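Local coordinates for protein diol-dehydratase (Roseburia inulinivorans, PDB 5I2A) that probably acts as a B12-independent, glycyl-radical lyase that dehydrates 1,2-propanediol, at residues Phe492-Ala495 with Tyr496-Gln499; Ile568-Leu571 with Val572-Lys576; Arg577-Met580 with Gly581-Lys584. All blocks are in the same frame, centred on the assembly; numbering follows the deposited sequence. Where two conformers were deposited one is given.

Interaction 1: Phe492-Ala495 with Tyr496-Gln499; sequences FMEA and YRKQ
OE2 of Glu494 draws two positive groups: NH2 of Arg497 bonds to it at 2.8 Å, and NZ of Lys498 stays 4.0 Å from the same oxygen, a long ion pair. Arg497 grips the carboxylate side-on, one nitrogen to each oxygen, its NE reaching OE1 of Glu494 at 3.1 Å in an almost straight bond (N-H...O 174°). Both oxygens are met on their syn sides and lie near the guanidinium plane, yet the two flat groups are turned 37° against each other, so the bidentate pair is twisted and not coplanar. In both residues CG stands anti to the backbone N; Glu494 then bends at chi2 (61°) and Arg497 at chi3, which lays the two chains side by side, pointing the same way. Lys498 comes across Glu494, its CE 3.1 Å from OE2 of Glu494. Substituting an alanine at Glu494 would probably leave the Arg497 guanidinium without its carboxylate mate and freer to turn. Away from this charged face, Phe492 and Tyr496 pack on helix 558-574, and the hydroxyl of Tyr496 is bonded to the backbone oxygen of Met458. Backbone bonds from Tyr496 N to Phe492 O (2.9 Å) and from Arg497 N to Met493 O (2.8 Å) set the i to i+4 spacing. The whole is an intrahelical salt-bridge network, with i to i+3 and i to i+4 arms, on an amphipathic turn of helix 489-521.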
loop_
_atom_site.group_PDB
_atom_site.type_symbol
_atom_site.label_atom_id
_atom_site.label_comp_id
_atom_site.label_asym_id
_atom_site.label_seq_id
_atom_site.Cartn_x
_atom_site.Cartn_y
_atom_site.Cartn_z
ATOM N N PHE A 492 -26.163 29.383 23.009
ATOM C CA PHE A 492 -25.273 28.486 23.731
ATOM C C PHE A 492 -25.315 27.102 23.082
ATOM O O PHE A 492 -24.277 26.519 22.826
ATOM C CB PHE A 492 -25.659 28.407 25.209
ATOM C CG PHE A 492 -24.682 27.624 26.059
ATOM C CD1 PHE A 492 -24.689 26.235 26.055
ATOM C CD2 PHE A 492 -23.786 28.277 26.883
ATOM C CE1 PHE A 492 -23.798 25.512 26.827
ATOM C CE2 PHE A 492 -22.899 27.566 27.673
ATOM C CZ PHE A 492 -22.902 26.177 27.639
ATOM N N MET A 493 -26.520 26.589 22.825
ATOM C CA MET A 493 -26.697 25.260 22.227
ATOM C C MET A 493 -25.977 25.145 20.902
ATOM O O MET A 493 -25.338 24.135 20.623
ATOM C CB MET A 493 -28.179 24.938 22.007
ATOM C CG MET A 493 -28.817 24.131 23.106
ATOM S SD MET A 493 -28.124 22.479 23.282
ATOM C CE MET A 493 -29.461 21.439 22.743
ATOM N N GLU A 494 -26.106 26.189 20.085
ATOM C CA GLU A 494 -25.464 26.242 18.787
ATOM C C GLU A 494 -23.940 26.234 18.925
ATOM O O GLU A 494 -23.244 25.560 18.168
ATOM C CB GLU A 494 -25.946 27.474 18.013
ATOM C CG GLU A 494 -25.264 27.691 16.673
ATOM C CD GLU A 494 -25.474 26.544 15.692
ATOM O OE1 GLU A 494 -26.395 25.728 15.881
ATOM O OE2 GLU A 494 -24.706 26.456 14.718
ATOM N N ALA A 495 -23.421 26.970 19.901
ATOM C CA ALA A 495 -21.993 26.931 20.180
ATOM C C ALA A 495 -21.546 25.503 20.558
ATOM O O ALA A 495 -20.504 25.028 20.101
ATOM C CB ALA A 495 -21.642 27.916 21.290
ATOM N N TYR A 496 -22.342 24.828 21.385
ATOM C CA TYR A 496 -22.042 23.455 21.771
ATOM C C TYR A 496 -22.078 22.523 20.562
ATOM O O TYR A 496 -21.197 21.676 20.406
ATOM C CB TYR A 496 -23.010 22.957 22.843
ATOM C CG TYR A 496 -22.779 21.516 23.249
ATOM C CD1 TYR A 496 -21.545 21.096 23.737
ATOM C CD2 TYR A 496 -23.789 20.581 23.152
ATOM C CE1 TYR A 496 -21.336 19.770 24.114
ATOM C CE2 TYR A 496 -23.587 19.257 23.520
ATOM C CZ TYR A 496 -22.368 18.860 23.995
ATOM O OH TYR A 496 -22.187 17.553 24.343
ATOM N N ARG A 497 -23.082 22.695 19.703
ATOM C CA ARG A 497 -23.193 21.865 18.496
ATOM C C ARG A 497 -21.911 21.977 17.661
ATOM O O ARG A 497 -21.388 20.971 17.168
ATOM C CB ARG A 497 -24.412 22.257 17.654
ATOM C CG ARG A 497 -24.726 21.279 16.515
ATOM C CD ARG A 497 -25.784 21.824 15.551
ATOM N NE ARG A 497 -25.313 23.016 14.856
ATOM C CZ ARG A 497 -24.536 22.998 13.778
ATOM N NH1 ARG A 497 -24.137 21.847 13.258
ATOM N NH2 ARG A 497 -24.162 24.133 13.212
ATOM N N LYS A 498 -21.388 23.194 17.542
ATOM C CA LYS A 498 -20.199 23.419 16.721
ATOM C C LYS A 498 -18.929 22.870 17.369
ATOM O O LYS A 498 -18.074 22.327 16.678
ATOM C CB LYS A 498 -20.015 24.912 16.418
ATOM C CG LYS A 498 -21.056 25.543 15.476
ATOM C CD LYS A 498 -20.892 27.065 15.498
ATOM C CE LYS A 498 -21.930 27.792 14.669
ATOM N NZ LYS A 498 -21.924 29.261 14.944
ATOM N N GLN A 499 -18.793 23.031 18.684
ATOM C CA GLN A 499 -17.670 22.426 19.390
ATOM C C GLN A 499 -17.688 20.908 19.190
ATOM O O GLN A 499 -16.647 20.283 19.042
ATOM C CB GLN A 499 -17.704 22.752 20.886
ATOM C CG GLN A 499 -17.373 24.186 21.229
ATOM C CD GLN A 499 -15.915 24.502 20.998
ATOM O OE1 GLN A 499 -15.094 23.607 20.785
ATOM N NE2 GLN A 499 -15.584 25.773 21.046
#

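Interaction 2: Ile568-Leu571 with Val572-Lys576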
loop_
_atom_site.group_PDB
_atom_site.type_symbol
_atom_site.label_atom_id
_atom_site.label_comp_id
_atom_site.label_asym_id
_atom_site.label_seq_id
_atom_site.Cartn_x
_atom_site.Cartn_y
_atom_site.Cartn_z
ATOM N N ILE A 568 -28.337 25.363 32.555
ATOM C CA ILE A 568 -28.035 26.600 31.848
ATOM C C ILE A 568 -29.302 27.254 31.328
ATOM O O ILE A 568 -29.502 28.454 31.499
ATOM C CB ILE A 568 -27.064 26.347 30.691
ATOM C CG1 ILE A 568 -25.712 25.899 31.255
ATOM C CG2 ILE A 568 -26.904 27.598 29.825
ATOM C CD1 ILE A 568 -24.860 25.154 30.265
ATOM N N LYS A 569 -30.165 26.446 30.719
ATOM C CA LYS A 569 -31.421 26.938 30.179
ATOM C C LYS A 569 -32.315 27.529 31.273
ATOM O O LYS A 569 -32.829 28.633 31.112
ATOM C CB LYS A 569 -32.157 25.826 29.441
ATOM C CG LYS A 569 -33.390 26.285 28.700
ATOM C CD LYS A 569 -34.240 25.097 28.274
ATOM C CE LYS A 569 -35.239 25.487 27.190
ATOM N NZ LYS A 569 -36.360 24.523 27.100
ATOM N N LYS A 570 -32.472 26.811 32.383
ATOM C CA LYS A 570 -33.359 27.233 33.474
ATOM C C LYS A 570 -32.806 28.332 34.369
ATOM O O LYS A 570 -33.420 29.381 34.508
ATOM C CB LYS A 570 -33.715 26.050 34.362
ATOM C CG LYS A 570 -34.740 25.133 33.773
ATOM C CD LYS A 570 -36.009 25.867 33.434
ATOM C CE LYS A 570 -36.993 24.925 32.786
ATOM N NZ LYS A 570 -38.178 25.637 32.239
ATOM N N LEU A 571 -31.646 28.102 34.969
ATOM C CA LEU A 571 -31.129 29.016 35.980
ATOM C C LEU A 571 -30.420 30.245 35.416
ATOM O O LEU A 571 -30.387 31.277 36.070
ATOM C CB LEU A 571 -30.182 28.278 36.924
ATOM C CG LEU A 571 -30.794 27.075 37.628
ATOM C CD1 LEU A 571 -29.842 26.541 38.676
ATOM C CD2 LEU A 571 -32.125 27.470 38.247
ATOM N N VAL A 572 -29.856 30.151 34.217
ATOM C CA VAL A 572 -29.148 31.301 33.668
ATOM C C VAL A 572 -30.029 32.145 32.732
ATOM O O VAL A 572 -30.158 33.346 32.940
ATOM C CB VAL A 572 -27.860 30.876 32.928
ATOM C CG1 VAL A 572 -27.209 32.073 32.252
ATOM C CG2 VAL A 572 -26.879 30.228 33.895
ATOM N N PHE A 573 -30.653 31.527 31.731
ATOM C CA PHE A 573 -31.380 32.288 30.704
ATOM C C PHE A 573 -32.862 32.601 31.023
ATOM O O PHE A 573 -33.302 33.730 30.835
ATOM C CB PHE A 573 -31.287 31.553 29.374
ATOM C CG PHE A 573 -29.936 31.658 28.739
ATOM C CD1 PHE A 573 -29.521 32.848 28.172
ATOM C CD2 PHE A 573 -29.065 30.584 28.739
ATOM C CE1 PHE A 573 -28.273 32.959 27.605
ATOM C CE2 PHE A 573 -27.809 30.693 28.163
ATOM C CZ PHE A 573 -27.419 31.884 27.596
ATOM N N GLU A 574 -33.626 31.612 31.484
ATOM C CA GLU A 574 -35.044 31.817 31.799
ATOM C C GLU A 574 -35.280 32.478 33.159
ATOM O O GLU A 574 -35.799 33.574 33.226
ATOM C CB GLU A 574 -35.806 30.490 31.745
ATOM C CG GLU A 574 -35.841 29.889 30.363
ATOM C CD GLU A 574 -36.658 28.611 30.270
ATOM O OE1 GLU A 574 -37.283 28.193 31.274
ATOM O OE2 GLU A 574 -36.674 28.026 29.166
ATOM N N GLU A 575 -34.888 31.807 34.233
ATOM C CA GLU A 575 -35.171 32.284 35.578
ATOM C C GLU A 575 -34.164 33.316 36.056
ATOM O O GLU A 575 -34.435 34.067 36.988
ATOM C CB GLU A 575 -35.221 31.111 36.550
ATOM C CG GLU A 575 -36.326 30.122 36.230
ATOM C CD GLU A 575 -36.356 28.939 37.191
ATOM O OE1 GLU A 575 -35.672 28.992 38.233
ATOM O OE2 GLU A 575 -37.063 27.953 36.899
ATOM N N LYS A 576 -33.000 33.342 35.419
ATOM C CA LYS A 576 -32.016 34.380 35.670
ATOM C C LYS A 576 -31.570 34.426 37.129
ATOM O O LYS A 576 -31.286 35.496 37.663
ATOM C CB LYS A 576 -32.583 35.732 35.243
ATOM C CG LYS A 576 -31.703 36.487 34.285
ATOM C CD LYS A 576 -32.518 37.326 33.333
ATOM C CE LYS A 576 -33.409 36.452 32.481
ATOM N NZ LYS A 576 -33.637 37.061 31.140
#
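Lys570 and Glu574 meet in a salt bridge, NZ of Lys570 lying 2.9 Å from OE1 of Glu574 on its syn side. The lysine folds to reach it: its chain bends at chi2 (-57°) and then runs straight, and CD of Lys570 passes 3.4 Å from OE1 of Glu574. Glu574 is extended beyond CG, with its carboxylate between two lysines. Lys569, also extended, runs across the other oxygen, its CE 3.5 Å from OE2 of Glu574; NZ of Lys569 remains 4.1 Å from OE2 of Glu574, beyond a salt bridge. Both lysines form salt bridges to Glu662. On the apolar side, Ile568 and Phe573 lie side by side, pointing the same way, and CG2 of Ile568, anti to its backbone N, touches CE2 of Phe573 at 3.6 Å. CG1 of Val572 lies over one face of that ring, offset toward the rim. The wider pi-type backbone turn goes with the i to i+5 pairs Lys569-Glu574 and Ile568-Phe573, the Lys570-Glu574 salt bridge being i to i+4: Phe573 N, Glu574 N and Glu575 N bond to Ile568 O, Lys569 O and Lys570 O respectively, the last at 2.8 Å. Ile568 O takes a second donor, Val572 N, from 42° above the carbonyl plane. Chemically, the contact splits into opposite charges that would partly offset one another at the polar surface and an aliphatic-aromatic patch held by close packing.

Interaction 3: Arg577-Met580 with Gly581-Lys584; sequences RITM and GELK
Thr579 leaves the extended backbone of Ile578 (phi/psi -137/144°) and stands at the N-cap of the helix that follows, its O accepting from Leu583 N at 3.1 Å while Met580 O accepts from Lys584 N. The side chain of Thr579 caps the first turn: OG1 of Thr579 accepts from Glu582 N at 3.0 Å. OG1 sits between the backbone N and the carbonyl carbon, turned to the helix start. The reciprocal bond completes a capping box, for Thr579 N donates to OE2 of Glu582 at 3.0 Å, nearly straight at 169° and along the anti lone pair of that oxygen. Glu582 reaches back because its chain is extended beyond CG. The two side chains cross at about a right angle, and OG1 of Thr579 rests 3.2 Å from CG of Glu582. The N-H groups of Thr579 and Glu582 are thereby each given a side-chain acceptor. The other carboxylate oxygen, OE1, is held by Arg642 in a salt bridge, a second-shell grip that would help hold the carboxylate in its bonding position. Behind the box, CG2 of Ile578 packs against CB of Glu582 at 3.7 Å and, more loosely, against CB of Leu583 at 4.2 Å. The capped end of helix 580-588 sits between helix 637-651, met by Ile578 and Glu582, helix 558-574, met by Ile578, Met580 and Leu583, and helix 459-467, against which Met580, Leu583 and Lys584 lie.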
loop_
_atom_site.group_PDB
_atom_site.type_symbol
_atom_site.label_atom_id
_atom_site.label_comp_id
_atom_site.label_asym_id
_atom_site.label_seq_id
_atom_site.Cartn_x
_atom_site.Cartn_y
_atom_site.Cartn_z
ATOM N N ARG A 577 -31.494 33.259 37.766
ATOM C CA ARG A 577 -31.092 33.180 39.167
ATOM C C ARG A 577 -29.581 33.128 39.330
ATOM O O ARG A 577 -29.061 33.285 40.426
ATOM C CB ARG A 577 -31.727 31.964 39.833
ATOM C CG ARG A 577 -33.242 31.937 39.718
ATOM C CD ARG A 577 -33.825 30.698 40.367
ATOM N NE ARG A 577 -33.439 30.585 41.767
ATOM C CZ ARG A 577 -33.542 29.465 42.478
ATOM N NH1 ARG A 577 -34.006 28.353 41.916
ATOM N NH2 ARG A 577 -33.163 29.456 43.747
ATOM N N ILE A 578 -28.884 32.889 38.228
ATOM C CA ILE A 578 -27.430 32.845 38.211
ATOM C C ILE A 578 -26.983 33.598 36.970
ATOM O O ILE A 578 -27.667 33.543 35.953
ATOM C CB ILE A 578 -26.905 31.390 38.187
ATOM C CG1 ILE A 578 -27.448 30.617 39.385
ATOM C CG2 ILE A 578 -25.396 31.355 38.227
ATOM C CD1 ILE A 578 -27.164 29.126 39.335
ATOM N N THR A 579 -25.875 34.331 37.036
ATOM C CA THR A 579 -25.355 34.919 35.806
ATOM C C THR A 579 -24.445 33.906 35.145
ATOM O O THR A 579 -23.907 33.018 35.806
ATOM C CB THR A 579 -24.572 36.232 36.030
ATOM O OG1 THR A 579 -23.291 35.942 36.605
ATOM C CG2 THR A 579 -25.359 37.188 36.930
ATOM N N MET A 580 -24.270 34.045 33.839
ATOM C CA MET A 580 -23.383 33.160 33.106
ATOM C C MET A 580 -21.982 33.219 33.704
ATOM O O MET A 580 -21.299 32.203 33.809
ATOM C CB MET A 580 -23.363 33.532 31.625
ATOM C CG MET A 580 -22.569 32.562 30.768
ATOM S SD MET A 580 -23.227 30.885 30.828
ATOM C CE MET A 580 -24.538 30.980 29.613
ATOM N N GLY A 581 -21.568 34.413 34.119
ATOM C CA GLY A 581 -20.246 34.601 34.683
ATOM C C GLY A 581 -20.059 33.888 36.005
ATOM O O GLY A 581 -18.987 33.352 36.277
ATOM N N GLU A 582 -21.097 33.902 36.837
ATOM C CA GLU A 582 -21.076 33.172 38.103
ATOM C C GLU A 582 -20.927 31.675 37.891
ATOM O O GLU A 582 -20.138 31.011 38.564
ATOM C CB GLU A 582 -22.352 33.418 38.898
ATOM C CG GLU A 582 -22.467 34.783 39.514
ATOM C CD GLU A 582 -23.698 34.885 40.386
ATOM O OE1 GLU A 582 -23.529 34.963 41.617
ATOM O OE2 GLU A 582 -24.825 34.868 39.834
ATOM N N LEU A 583 -21.720 31.155 36.963
ATOM C CA LEU A 583 -21.701 29.740 36.649
ATOM C C LEU A 583 -20.312 29.363 36.168
ATOM O O LEU A 583 -19.722 28.418 36.667
ATOM C CB LEU A 583 -22.761 29.392 35.596
ATOM C CG LEU A 583 -22.869 27.897 35.279
ATOM C CD1 LEU A 583 -23.042 27.084 36.574
ATOM C CD2 LEU A 583 -24.015 27.620 34.302
ATOM N N LYS A 584 -19.783 30.139 35.226
ATOM C CA LYS A 584 -18.464 29.863 34.665
ATOM C C LYS A 584 -17.405 29.833 35.757
ATOM O O LYS A 584 -16.553 28.955 35.802
ATOM C CB LYS A 584 -18.084 30.905 33.607
ATOM C CG LYS A 584 -16.672 30.690 33.040
ATOM C CD LYS A 584 -16.286 31.787 32.064
ATOM C CE LYS A 584 -14.819 31.680 31.638
ATOM N NZ LYS A 584 -14.508 32.777 30.678
#

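In the fold
From the N terminus, interaction 1 comes first, near the start of helix 489-521; interactions 2 and 3 follow much later, at the end of helix 558-574 and at the start of helix 580-588. Each is local, within consecutive residues, and the three run in series without nesting or crossing. In space they converge: Phe492 CZ lies 3.4 Å from Ile568 CD1. Interactions 2 and 3, their centres about 9 Å apart, share out the short connection between their helices, where Ile568 CG1 meets Leu583 CD2 at 3.9 Å and Leu571 O probably bonds to Ile578 N. Three helices are thus tied together.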